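Local structure of LysR family transcriptional regulator (Vibrio vulnificus, 5FHK) at residues A[108-113]-A[176-181]; A[119-124]-A[171-176]; A[23-28]-A[198-203]. The protein probably regulates transcription of virulence genes as a sequence-specific DNA-binding LysR-type regulator (AphB), of which this chain is the regulatory domain. One frame throughout, in Å; residues are numbered along the deposited sequence.

How the interactions relate
From the N terminus, segment 23-28 on helix 18-32 starts the outermost loop, which interaction 3 closes 170 residues later at helix 192-204. Interaction 1 opens next, at 108-113, and interaction 2 at 119-124. The return at 171-176 closes interaction 2, and 176-181 closes interaction 1, so the three loops nest without crossing. N176 belongs to both inner contacts, which also touch where K112 and W113 meet V124. Interaction 2 gathers the small antiparallel sheet on the far side of the chain's centre from interaction 3, interaction 1 brings a loop of that half against a strand leading into the other half, and interaction 3 pairs two helices about 34 Å from interaction 2, centre to centre.

Interaction 1: residues A[108-113]-A[176-181]; sequences HPLLKW and NPRDIY
L110 and P109 pack against the guanidinium of R178 near the middle of the chain, where the two halves of this type 2 periplasmic-binding-protein fold, the regulatory domain of a LysR-type protein, are joined by strands running between them. The close-packed part is L110. Its CD2 methyl lies over one face of the guanidinium, 4.0 Å above the plane and displaced toward the rim, while L110 CD1 comes to 3.9 Å from R178 NH2. The two side chains meet from opposite directions. R178 leaves its strand with CG wedged between the backbone N and the carbonyl carbon (chi1 32°), and the chain then runs extended to NE, which carries the charged end across to the loop. That end is held by D78 of strand 68-82 through a salt bridge from NH2. L110 also touches D78 and reaches L151, so one methyl covers a face of a group that a salt bridge already holds. The looser side is P109, exposed and introduced by a cis peptide bond. Its ring crosses R178 obliquely and offers one atom, also touching N16, the residue whose amide bonds H108 O. Behind L110, its carbonyl O sits at the edge of the W113 ring and takes a weak, bent bond from NE1 (123° at the hydrogen). On the proline side the touch is P109 CG, 4.0 Å from R178 NH1.

Interaction 2: residues A[119-124]-A[171-176]; sequences KGETVV and PDWSAN
D172 opens the contact by turning toward K119, yet D172 OD1 and K119 NZ stay 4.3 Å apart, beyond a salt bridge; the attraction between these exposed side chains is probably modest. The other carboxylate oxygen, OD2, is engaged by S118 OG beside the turn. W173 follows and carries most of the contact. Its CG lies anti to the carbonyl carbon (chi1 -67°), and the indole swings over L115 and N117 of the neighbouring strand to reach the far segment with its six-membered ring. There W173 CZ3 comes to 3.5 Å from the backbone O of E121, an oblique approach. W173 CH2 meets V123 CG2 at 3.9 Å, the two side chains crossing at about a right angle. The extended E121 chain crosses the indole obliquely and sets its carboxylate beyond the outer end of the six-membered ring, planes 64° apart, with E121 OE1 3.9 Å from W173 CH2. That oxygen is bonded to H95 NE2, and the H95 ring in turn meets the indole edge to face, so H95 contacts both acid and indole. S174 gives the backbone pairing with I116, and A175 pairs with D78 of strand 68-82. N176 finally rests on I116. The whole is a three-stranded antiparallel sheet: strands 113-117 and 122-125 form a hairpin, strand 173-174 lines its other side, and a tryptophan spans the middle strand to join the two outer ones.

Interaction 3: residues A[23-28]-A[198-203]; sequences MPMLNG and IDYVIA
Y200 and M25 slide past each other in opposite directions between two helices. The tyrosine, with CG anti to its own backbone N (chi1 -172°), lays its ring obliquely against the backbone of the other helix, Y200 CE2 standing 3.4 Å from M25 O. Its hydroxyl runs on to G28, where the absence of a side chain lets Y200 OH come to 3.1 Å from G28 C. The same oxygen is 3.4 Å from G28 O, at an angle too poor for a hydrogen bond, so the tyrosine is seated on peptide surface by close packing. In the other direction, M25 passes the ring with CG 4.2 Å from Y200 CE2. Its chain then bends at the last torsion (chi3 42°), and the sulfur, M25 SD, rests 3.8 Å from V201 CG1. These two side chains cross at about a right angle. Y204, one turn after Y200, also touches M25 and P24, while V201 touches M182 of strand 178-185. The axes of segments 23-28 and 198-203 approach to 10.4 Å, their N-to-C directions 128° apart. Elsewhere helix 18-32 meets the second subunit: N27 bonds S141 of that subunit, and M23 packs on its V138. Helix 18-32 is the connection of a beta-alpha-beta crossover between parallel strands 9-14 and 38-43. Its packing against the C-terminal helix joins early and late parts of the domain within one subdomain of the type 2 periplasmic-binding-protein fold, beside a dimer interface consistent with that of LysR-type regulatory domains.

Interaction 1: residues A[108-113]-A[176-181]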
ATOM      1  N   HIS A 108       8.753   7.230   2.806  1.00 36.08           N
ATOM      2  CA  HIS A 108       8.153   8.449   2.270  1.00 37.83           C
ATOM      3  C   HIS A 108       6.724   8.591   2.783  1.00 32.06           C
ATOM      4  O   HIS A 108       6.013   7.586   2.914  1.00 31.70           O
ATOM      5  CB  HIS A 108       8.124   8.424   0.737  1.00 47.20           C
ATOM      6  CG  HIS A 108       9.416   8.803   0.079  1.00 56.89           C
ATOM      7  ND1 HIS A 108      10.181   7.899  -0.630  1.00 59.46           N
ATOM      8  CD2 HIS A 108      10.052   9.996  -0.025  1.00 59.54           C
ATOM      9  CE1 HIS A 108      11.244   8.512  -1.123  1.00 60.39           C
ATOM     10  NE2 HIS A 108      11.190   9.785  -0.769  1.00 60.38           N
ATOM     11  N   PRO A 109       6.248   9.824   3.041  1.00 27.67           N
ATOM     12  CA  PRO A 109       6.913  11.124   2.876  1.00 27.92           C
ATOM     13  C   PRO A 109       7.629  11.579   4.150  1.00 28.88           C
ATOM     14  O   PRO A 109       7.715  12.781   4.413  1.00 29.72           O
ATOM     15  CB  PRO A 109       5.740  12.057   2.562  1.00 27.90           C
ATOM     16  CG  PRO A 109       4.629  11.521   3.456  1.00 26.53           C
ATOM     17  CD  PRO A 109       4.866   9.993   3.533  1.00 28.58           C
ATOM     18  N   LEU A 110       8.093  10.612   4.944  1.00 28.49           N
ATOM     19  CA  LEU A 110       8.810  10.833   6.191  1.00 28.66           C
ATOM     20  C   LEU A 110      10.247  10.332   6.082  1.00 31.26           C
ATOM     21  O   LEU A 110      10.757   9.638   6.971  1.00 32.21           O
ATOM     22  CB  LEU A 110       8.088  10.156   7.355  1.00 28.82           C
ATOM     23  CG  LEU A 110       6.603  10.477   7.567  1.00 28.53           C
ATOM     24  CD1 LEU A 110       6.082   9.766   8.820  1.00 26.66           C
ATOM     25  CD2 LEU A 110       6.367  12.003   7.670  1.00 29.92           C
ATOM     26  N   LEU A 111      10.905  10.635   4.958  1.00 32.89           N
ATOM     27  CA  LEU A 111      12.345  10.425   4.866  1.00 34.75           C
ATOM     28  C   LEU A 111      13.115  11.450   5.684  1.00 35.40           C
ATOM     29  O   LEU A 111      14.271  11.201   6.050  1.00 37.15           O
ATOM     30  CB  LEU A 111      12.810  10.482   3.412  1.00 37.99           C
ATOM     31  CG  LEU A 111      12.503   9.279   2.512  1.00 37.09           C
ATOM     32  CD1 LEU A 111      13.569   9.149   1.393  1.00 35.10           C
ATOM     33  CD2 LEU A 111      12.388   7.998   3.326  1.00 34.92           C
ATOM     34  N   LYS A 112      12.497  12.590   5.970  1.00 33.96           N
ATOM     35  CA  LYS A 112      13.068  13.633   6.813  1.00 34.36           C
ATOM     36  C   LYS A 112      12.301  13.639   8.128  1.00 31.30           C
ATOM     37  O   LYS A 112      11.065  13.690   8.129  1.00 29.15           O
ATOM     38  CB  LYS A 112      12.980  14.994   6.116  1.00 38.03           C
ATOM     39  CG  LYS A 112      13.646  16.170   6.849  1.00 40.72           C
ATOM     40  CD  LYS A 112      13.461  17.449   6.037  1.00 44.19           C
ATOM     41  CE  LYS A 112      12.718  18.512   6.830  1.00 47.94           C
ATOM     42  NZ  LYS A 112      11.357  18.007   7.237  1.00 50.00           N
ATOM     43  N   TRP A 113      13.019  13.536   9.238  1.00 29.33           N
ATOM     44  CA  TRP A 113      12.392  13.483  10.555  1.00 30.58           C
ATOM     45  C   TRP A 113      12.611  14.836  11.218  1.00 33.00           C
ATOM     46  O   TRP A 113      13.732  15.158  11.620  1.00 33.95           O
ATOM     47  CB  TRP A 113      12.970  12.366  11.424  1.00 26.31           C
ATOM     48  CG  TRP A 113      12.725  10.973  10.977  1.00 25.56           C
ATOM     49  CD1 TRP A 113      12.101  10.557   9.825  1.00 25.97           C
ATOM     50  CD2 TRP A 113      13.110   9.787  11.675  1.00 26.31           C
ATOM     51  NE1 TRP A 113      12.081   9.189   9.772  1.00 26.29           N
ATOM     52  CE2 TRP A 113      12.680   8.692  10.903  1.00 26.10           C
ATOM     53  CE3 TRP A 113      13.764   9.546  12.897  1.00 25.71           C
ATOM     54  CZ2 TRP A 113      12.887   7.371  11.304  1.00 27.07           C
ATOM     55  CZ3 TRP A 113      13.978   8.226  13.291  1.00 26.56           C
ATOM     56  CH2 TRP A 113      13.551   7.157  12.489  1.00 27.12           C
ATOM     57  N   ASN A 176       5.242  17.580  14.124  1.00 39.02           N
ATOM     58  CA  ASN A 176       4.038  18.376  14.278  1.00 38.73           C
ATOM     59  C   ASN A 176       2.890  17.733  13.504  1.00 35.57           C
ATOM     60  O   ASN A 176       3.108  17.098  12.467  1.00 33.12           O
ATOM     61  CB  ASN A 176       4.270  19.805  13.796  1.00 43.15           C
ATOM     62  CG  ASN A 176       4.859  20.700  14.886  1.00 47.60           C
ATOM     63  OD1 ASN A 176       4.429  20.653  16.047  1.00 51.24           O
ATOM     64  ND2 ASN A 176       5.851  21.512  14.520  1.00 47.31           N
ATOM     65  N   PRO A 177       1.665  17.857  14.003  1.00 38.97           N
ATOM     66  CA  PRO A 177       0.534  17.207  13.334  1.00 38.56           C
ATOM     67  C   PRO A 177       0.317  17.788  11.952  1.00 35.86           C
ATOM     68  O   PRO A 177       0.545  18.972  11.705  1.00 32.55           O
ATOM     69  CB  PRO A 177      -0.659  17.511  14.253  1.00 39.93           C
ATOM     70  CG  PRO A 177      -0.050  17.913  15.554  1.00 42.44           C
ATOM     71  CD  PRO A 177       1.239  18.598  15.199  1.00 41.34           C
ATOM     72  N   ARG A 178      -0.122  16.933  11.048  1.00 36.67           N
ATOM     73  CA  ARG A 178      -0.588  17.362   9.746  1.00 38.81           C
ATOM     74  C   ARG A 178      -2.075  17.044   9.648  1.00 39.56           C
ATOM     75  O   ARG A 178      -2.533  16.000  10.128  1.00 41.68           O
ATOM     76  CB  ARG A 178       0.226  16.696   8.619  1.00 39.44           C
ATOM     77  CG  ARG A 178       0.737  15.307   8.937  1.00 37.80           C
ATOM     78  CD  ARG A 178       1.929  14.820   8.060  1.00 38.42           C
ATOM     79  NE  ARG A 178       2.237  13.431   8.417  1.00 41.54           N
ATOM     80  CZ  ARG A 178       2.221  12.389   7.579  1.00 42.29           C
ATOM     81  NH1 ARG A 178       1.986  12.545   6.275  1.00 42.29           N
ATOM     82  NH2 ARG A 178       2.482  11.178   8.044  1.00 39.70           N
ATOM     83  N   ASP A 179      -2.835  17.962   9.067  1.00 41.29           N
ATOM     84  CA  ASP A 179      -4.273  17.777   8.969  1.00 39.45           C
ATOM     85  C   ASP A 179      -4.640  17.128   7.646  1.00 36.16           C
ATOM     86  O   ASP A 179      -3.880  17.146   6.675  1.00 36.66           O
ATOM     87  CB  ASP A 179      -4.992  19.109   9.124  1.00 44.74           C
ATOM     88  CG  ASP A 179      -4.850  19.674  10.516  1.00 49.32           C
ATOM     89  OD1 ASP A 179      -4.563  18.881  11.443  1.00 50.86           O
ATOM     90  OD2 ASP A 179      -5.029  20.899  10.681  1.00 50.35           O
ATOM     91  N   ILE A 180      -5.819  16.526   7.621  1.00 30.39           N
ATOM     92  CA  ILE A 180      -6.361  15.965   6.402  1.00 27.72           C
ATOM     93  C   ILE A 180      -7.574  16.797   6.021  1.00 29.04           C
ATOM     94  O   ILE A 180      -8.451  17.061   6.850  1.00 28.47           O
ATOM     95  CB  ILE A 180      -6.709  14.477   6.564  1.00 24.01           C
ATOM     96  CG1 ILE A 180      -5.428  13.652   6.803  1.00 23.72           C
ATOM     97  CG2 ILE A 180      -7.373  13.976   5.315  1.00 20.76           C
ATOM     98  CD1 ILE A 180      -5.002  13.594   8.242  1.00 25.15           C
ATOM     99  N   TYR A 181      -7.612  17.232   4.779  1.00 29.94           N
ATOM    100  CA  TYR A 181      -8.695  18.074   4.323  1.00 27.77           C
ATOM    101  C   TYR A 181      -9.477  17.342   3.258  1.00 25.08           C
ATOM    102  O   TYR A 181      -8.982  16.405   2.623  1.00 22.39           O
ATOM    103  CB  TYR A 181      -8.183  19.398   3.764  1.00 29.21           C
ATOM    104  CG  TYR A 181      -7.589  20.307   4.802  1.00 31.93           C
ATOM    105  CD1 TYR A 181      -6.288  20.126   5.232  1.00 29.65           C
ATOM    106  CD2 TYR A 181      -8.330  21.351   5.352  1.00 34.37           C
ATOM    107  CE1 TYR A 181      -5.742  20.944   6.175  1.00 32.29           C
ATOM    108  CE2 TYR A 181      -7.783  22.183   6.307  1.00 35.66           C
ATOM    109  CZ  TYR A 181      -6.488  21.975   6.711  1.00 35.89           C
ATOM    110  OH  TYR A 181      -5.908  22.788   7.662  1.00 38.46           O
TER

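Interaction 2: residues A[119-124]-A[171-176]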
ATOM      1  N   LYS A 119       9.623  21.262  25.286  1.00 51.78           N
ATOM      2  CA  LYS A 119      10.173  22.592  25.532  1.00 54.82           C
ATOM      3  C   LYS A 119      10.362  23.420  24.265  1.00 54.65           C
ATOM      4  O   LYS A 119      10.669  24.615  24.370  1.00 54.08           O
ATOM      5  CB  LYS A 119      11.509  22.478  26.274  1.00 59.39           C
ATOM      6  CG  LYS A 119      11.384  21.877  27.663  1.00 63.75           C
ATOM      7  CD  LYS A 119      12.285  20.655  27.842  1.00 65.37           C
ATOM      8  CE  LYS A 119      11.938  19.889  29.125  1.00 65.18           C
ATOM      9  NZ  LYS A 119      10.594  19.234  29.048  1.00 62.80           N
ATOM     10  N   GLY A 120      10.188  22.830  23.081  1.00 52.17           N
ATOM     11  CA  GLY A 120      10.274  23.564  21.834  1.00 51.07           C
ATOM     12  C   GLY A 120      11.544  23.374  21.029  1.00 46.15           C
ATOM     13  O   GLY A 120      11.678  24.000  19.972  1.00 43.74           O
ATOM     14  N   GLU A 121      12.480  22.547  21.487  1.00 46.78           N
ATOM     15  CA  GLU A 121      13.678  22.278  20.702  1.00 47.58           C
ATOM     16  C   GLU A 121      13.334  21.441  19.475  1.00 46.37           C
ATOM     17  O   GLU A 121      12.478  20.554  19.531  1.00 44.52           O
ATOM     18  CB  GLU A 121      14.730  21.556  21.548  1.00 49.62           C
ATOM     19  CG  GLU A 121      16.073  21.361  20.834  1.00 52.66           C
ATOM     20  CD  GLU A 121      17.034  20.416  21.562  1.00 54.95           C
ATOM     21  OE1 GLU A 121      16.689  19.943  22.674  1.00 55.35           O
ATOM     22  OE2 GLU A 121      18.140  20.159  21.015  1.00 54.96           O
ATOM     23  N   THR A 122      14.015  21.717  18.363  1.00 47.11           N
ATOM     24  CA  THR A 122      13.754  21.065  17.083  1.00 44.20           C
ATOM     25  C   THR A 122      15.020  20.371  16.603  1.00 43.10           C
ATOM     26  O   THR A 122      16.072  21.007  16.472  1.00 43.77           O
ATOM     27  CB  THR A 122      13.273  22.075  16.040  1.00 44.28           C
ATOM     28  OG1 THR A 122      11.883  22.351  16.249  1.00 45.32           O
ATOM     29  CG2 THR A 122      13.492  21.556  14.614  1.00 41.51           C
ATOM     30  N   VAL A 123      14.910  19.080  16.320  1.00 40.41           N
ATOM     31  CA  VAL A 123      16.007  18.289  15.785  1.00 39.58           C
ATOM     32  C   VAL A 123      15.566  17.708  14.445  1.00 37.18           C
ATOM     33  O   VAL A 123      14.456  17.175  14.335  1.00 37.11           O
ATOM     34  CB  VAL A 123      16.419  17.185  16.777  1.00 38.66           C
ATOM     35  CG1 VAL A 123      17.207  16.089  16.072  1.00 40.92           C
ATOM     36  CG2 VAL A 123      17.229  17.789  17.926  1.00 37.35           C
ATOM     37  N   VAL A 124      16.429  17.813  13.428  1.00 36.80           N
ATOM     38  CA  VAL A 124      16.168  17.273  12.093  1.00 37.84           C
ATOM     39  C   VAL A 124      17.091  16.082  11.868  1.00 39.84           C
ATOM     40  O   VAL A 124      18.306  16.191  12.068  1.00 41.91           O
ATOM     41  CB  VAL A 124      16.373  18.342  11.003  1.00 39.89           C
ATOM     42  CG1 VAL A 124      16.072  17.761   9.629  1.00 40.44           C
ATOM     43  CG2 VAL A 124      15.468  19.533  11.271  1.00 39.85           C
ATOM     44  N   PRO A 171       9.388   9.576  24.072  1.00 34.93           N
ATOM     45  CA  PRO A 171       7.974   9.981  24.094  1.00 32.21           C
ATOM     46  C   PRO A 171       7.776  11.477  24.289  1.00 28.29           C
ATOM     47  O   PRO A 171       6.673  11.981  24.027  1.00 25.70           O
ATOM     48  CB  PRO A 171       7.387   9.175  25.264  1.00 32.55           C
ATOM     49  CG  PRO A 171       8.534   8.479  25.931  1.00 33.30           C
ATOM     50  CD  PRO A 171       9.816   9.003  25.358  1.00 34.56           C
ATOM     51  N   ASP A 172       8.805  12.199  24.722  1.00 28.56           N
ATOM     52  CA  ASP A 172       8.748  13.655  24.778  1.00 33.50           C
ATOM     53  C   ASP A 172       8.943  14.306  23.410  1.00 35.61           C
ATOM     54  O   ASP A 172       8.846  15.531  23.308  1.00 38.94           O
ATOM     55  CB  ASP A 172       9.798  14.182  25.767  1.00 38.34           C
ATOM     56  CG  ASP A 172       9.543  15.628  26.200  1.00 44.14           C
ATOM     57  OD1 ASP A 172       8.697  15.863  27.101  1.00 43.18           O
ATOM     58  OD2 ASP A 172      10.209  16.532  25.640  1.00 48.80           O
ATOM     59  N   TRP A 173       9.202  13.527  22.363  1.00 33.33           N
ATOM     60  CA  TRP A 173       9.427  14.045  21.024  1.00 33.12           C
ATOM     61  C   TRP A 173       8.307  13.623  20.079  1.00 32.96           C
ATOM     62  O   TRP A 173       7.724  12.540  20.216  1.00 33.20           O
ATOM     63  CB  TRP A 173      10.765  13.553  20.466  1.00 31.03           C
ATOM     64  CG  TRP A 173      11.937  14.101  21.195  1.00 31.75           C
ATOM     65  CD1 TRP A 173      12.501  13.596  22.321  1.00 35.47           C
ATOM     66  CD2 TRP A 173      12.692  15.266  20.847  1.00 33.85           C
ATOM     67  NE1 TRP A 173      13.569  14.376  22.704  1.00 38.93           N
ATOM     68  CE2 TRP A 173      13.706  15.411  21.818  1.00 36.68           C
ATOM     69  CE3 TRP A 173      12.614  16.197  19.808  1.00 34.40           C
ATOM     70  CZ2 TRP A 173      14.637  16.451  21.781  1.00 35.72           C
ATOM     71  CZ3 TRP A 173      13.534  17.234  19.778  1.00 36.27           C
ATOM     72  CH2 TRP A 173      14.529  17.354  20.763  1.00 36.11           C
ATOM     73  N   SER A 174       8.043  14.473  19.088  1.00 29.64           N
ATOM     74  CA  SER A 174       7.010  14.188  18.106  1.00 30.95           C
ATOM     75  C   SER A 174       7.153  15.154  16.953  1.00 32.52           C
ATOM     76  O   SER A 174       7.654  16.271  17.123  1.00 31.96           O
ATOM     77  CB  SER A 174       5.613  14.320  18.703  1.00 34.74           C
ATOM     78  OG  SER A 174       5.156  15.662  18.584  1.00 39.09           O
ATOM     79  N   ALA A 175       6.706  14.710  15.783  1.00 32.56           N
ATOM     80  CA  ALA A 175       6.538  15.605  14.654  1.00 33.08           C
ATOM     81  C   ALA A 175       5.312  16.485  14.874  1.00 38.86           C
ATOM     82  O   ALA A 175       4.444  16.194  15.708  1.00 40.47           O
ATOM     83  CB  ALA A 175       6.388  14.815  13.359  1.00 29.52           C
ATOM     84  N   ASN A 176       5.242  17.580  14.124  1.00 39.02           N
ATOM     85  CA  ASN A 176       4.038  18.376  14.278  1.00 38.73           C
ATOM     86  C   ASN A 176       2.890  17.733  13.504  1.00 35.57           C
ATOM     87  O   ASN A 176       3.108  17.098  12.467  1.00 33.12           O
ATOM     88  CB  ASN A 176       4.270  19.805  13.796  1.00 43.15           C
ATOM     89  CG  ASN A 176       4.859  20.700  14.886  1.00 47.60           C
ATOM     90  OD1 ASN A 176       4.429  20.653  16.047  1.00 51.24           O
ATOM     91  ND2 ASN A 176       5.851  21.512  14.520  1.00 47.31           N
TER

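Interaction 3: residues A[23-28]-A[198-203]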
ATOM      1  N   MET A  23     -11.105   4.288   3.845  1.00 22.82           N
ATOM      2  CA  MET A  23     -11.920   3.159   3.401  1.00 23.65           C
ATOM      3  C   MET A  23     -13.149   2.877   4.262  1.00 22.68           C
ATOM      4  O   MET A  23     -14.152   2.406   3.700  1.00 22.37           O
ATOM      5  CB  MET A  23     -11.054   1.882   3.305  1.00 22.36           C
ATOM      6  CG  MET A  23     -10.279   1.712   1.987  1.00 21.79           C
ATOM      7  SD  MET A  23     -11.059   2.385   0.481  1.00 26.84           S
ATOM      8  CE  MET A  23     -12.321   1.152   0.127  1.00 28.31           C
ATOM      9  N   PRO A  24     -13.135   3.030   5.593  1.00 21.52           N
ATOM     10  CA  PRO A  24     -14.394   2.804   6.336  1.00 18.19           C
ATOM     11  C   PRO A  24     -15.504   3.709   5.837  1.00 20.53           C
ATOM     12  O   PRO A  24     -16.619   3.248   5.558  1.00 15.72           O
ATOM     13  CB  PRO A  24     -14.000   3.114   7.787  1.00 15.41           C
ATOM     14  CG  PRO A  24     -12.522   2.810   7.825  1.00 16.74           C
ATOM     15  CD  PRO A  24     -11.987   3.226   6.502  1.00 15.81           C
ATOM     16  N   MET A  25     -15.203   5.002   5.699  1.00 20.67           N
ATOM     17  CA  MET A  25     -16.172   5.945   5.156  1.00 19.84           C
ATOM     18  C   MET A  25     -16.565   5.571   3.739  1.00 19.12           C
ATOM     19  O   MET A  25     -17.754   5.581   3.388  1.00 17.01           O
ATOM     20  CB  MET A  25     -15.563   7.337   5.168  1.00 20.77           C
ATOM     21  CG  MET A  25     -16.518   8.482   4.972  1.00 19.59           C
ATOM     22  SD  MET A  25     -15.665   9.932   5.714  1.00 25.49           S
ATOM     23  CE  MET A  25     -13.982   9.710   5.133  1.00 22.03           C
ATOM     24  N   LEU A  26     -15.575   5.245   2.903  1.00 19.84           N
ATOM     25  CA  LEU A  26     -15.868   4.932   1.505  1.00 20.66           C
ATOM     26  C   LEU A  26     -16.690   3.663   1.381  1.00 18.62           C
ATOM     27  O   LEU A  26     -17.551   3.562   0.502  1.00 19.30           O
ATOM     28  CB  LEU A  26     -14.569   4.788   0.718  1.00 22.07           C
ATOM     29  CG  LEU A  26     -13.971   6.158   0.407  1.00 24.72           C
ATOM     30  CD1 LEU A  26     -12.525   6.004  -0.012  1.00 25.43           C
ATOM     31  CD2 LEU A  26     -14.793   6.816  -0.690  1.00 23.77           C
ATOM     32  N   ASN A  27     -16.393   2.658   2.197  1.00 12.89           N
ATOM     33  CA  ASN A  27     -17.166   1.419   2.098  1.00 18.87           C
ATOM     34  C   ASN A  27     -18.596   1.643   2.586  1.00 17.96           C
ATOM     35  O   ASN A  27     -19.550   1.122   1.995  1.00 17.10           O
ATOM     36  CB  ASN A  27     -16.474   0.285   2.887  1.00 18.65           C
ATOM     37  CG  ASN A  27     -15.248  -0.283   2.182  1.00 19.36           C
ATOM     38  OD1 ASN A  27     -15.168  -0.266   0.941  1.00 18.31           O
ATOM     39  ND2 ASN A  27     -14.277  -0.817   2.970  1.00 17.74           N
ATOM     40  N   GLY A  28     -18.776   2.487   3.600  1.00 19.78           N
ATOM     41  CA  GLY A  28     -20.127   2.796   4.046  1.00 20.43           C
ATOM     42  C   GLY A  28     -20.905   3.579   3.009  1.00 17.96           C
ATOM     43  O   GLY A  28     -22.110   3.385   2.848  1.00 14.34           O
ATOM     44  N   ILE A 198     -20.294  14.094  -0.845  1.00 23.78           N
ATOM     45  CA  ILE A 198     -19.758  15.099   0.063  1.00 23.18           C
ATOM     46  C   ILE A 198     -20.605  15.201   1.322  1.00 22.75           C
ATOM     47  O   ILE A 198     -20.086  15.434   2.418  1.00 23.75           O
ATOM     48  CB  ILE A 198     -19.666  16.450  -0.667  1.00 26.04           C
ATOM     49  CG1 ILE A 198     -18.436  16.459  -1.579  1.00 28.73           C
ATOM     50  CG2 ILE A 198     -19.632  17.584   0.314  1.00 27.18           C
ATOM     51  CD1 ILE A 198     -18.547  17.436  -2.751  1.00 31.04           C
ATOM     52  N   ASP A 199     -21.926  15.086   1.181  1.00 22.92           N
ATOM     53  CA  ASP A 199     -22.779  15.138   2.357  1.00 26.65           C
ATOM     54  C   ASP A 199     -22.595  13.900   3.219  1.00 25.41           C
ATOM     55  O   ASP A 199     -22.645  13.989   4.449  1.00 26.34           O
ATOM     56  CB  ASP A 199     -24.249  15.280   1.946  1.00 28.85           C
ATOM     57  CG  ASP A 199     -24.597  16.693   1.475  1.00 33.21           C
ATOM     58  OD1 ASP A 199     -23.837  17.660   1.780  1.00 34.91           O
ATOM     59  OD2 ASP A 199     -25.646  16.835   0.801  1.00 33.97           O
ATOM     60  N   TYR A 200     -22.431  12.729   2.595  1.00 22.56           N
ATOM     61  CA  TYR A 200     -22.140  11.531   3.379  1.00 20.51           C
ATOM     62  C   TYR A 200     -20.905  11.749   4.246  1.00 22.26           C
ATOM     63  O   TYR A 200     -20.923  11.471   5.451  1.00 22.02           O
ATOM     64  CB  TYR A 200     -21.950  10.320   2.468  1.00 18.69           C
ATOM     65  CG  TYR A 200     -21.834   9.024   3.249  1.00 21.60           C
ATOM     66  CD1 TYR A 200     -22.975   8.309   3.645  1.00 21.40           C
ATOM     67  CD2 TYR A 200     -20.595   8.532   3.620  1.00 17.51           C
ATOM     68  CE1 TYR A 200     -22.861   7.125   4.373  1.00 19.37           C
ATOM     69  CE2 TYR A 200     -20.479   7.367   4.319  1.00 18.95           C
ATOM     70  CZ  TYR A 200     -21.604   6.667   4.696  1.00 18.70           C
ATOM     71  OH  TYR A 200     -21.415   5.517   5.401  1.00 18.96           O
ATOM     72  N   VAL A 201     -19.838  12.298   3.647  1.00 19.12           N
ATOM     73  CA  VAL A 201     -18.578  12.522   4.356  1.00 18.94           C
ATOM     74  C   VAL A 201     -18.796  13.460   5.530  1.00 22.30           C
ATOM     75  O   VAL A 201     -18.390  13.170   6.659  1.00 21.01           O
ATOM     76  CB  VAL A 201     -17.499  13.065   3.393  1.00 18.81           C
ATOM     77  CG1 VAL A 201     -16.196  13.380   4.135  1.00 23.61           C
ATOM     78  CG2 VAL A 201     -17.204  12.076   2.285  1.00 18.48           C
ATOM     79  N   ILE A 202     -19.485  14.580   5.296  1.00 22.47           N
ATOM     80  CA  ILE A 202     -19.707  15.510   6.396  1.00 26.65           C
ATOM     81  C   ILE A 202     -20.570  14.864   7.472  1.00 28.93           C
ATOM     82  O   ILE A 202     -20.260  14.940   8.666  1.00 30.40           O
ATOM     83  CB  ILE A 202     -20.309  16.827   5.887  1.00 27.50           C
ATOM     84  CG1 ILE A 202     -19.285  17.557   5.008  1.00 26.10           C
ATOM     85  CG2 ILE A 202     -20.694  17.702   7.060  1.00 33.05           C
ATOM     86  CD1 ILE A 202     -19.921  18.575   4.036  1.00 26.28           C
ATOM     87  N   ALA A 203     -21.644  14.182   7.067  1.00 28.37           N
ATOM     88  CA  ALA A 203     -22.498  13.530   8.048  1.00 27.64           C
ATOM     89  C   ALA A 203     -21.815  12.340   8.702  1.00 27.74           C
ATOM     90  O   ALA A 203     -22.223  11.931   9.789  1.00 30.96           O
ATOM     91  CB  ALA A 203     -23.822  13.105   7.408  1.00 27.71           C
TER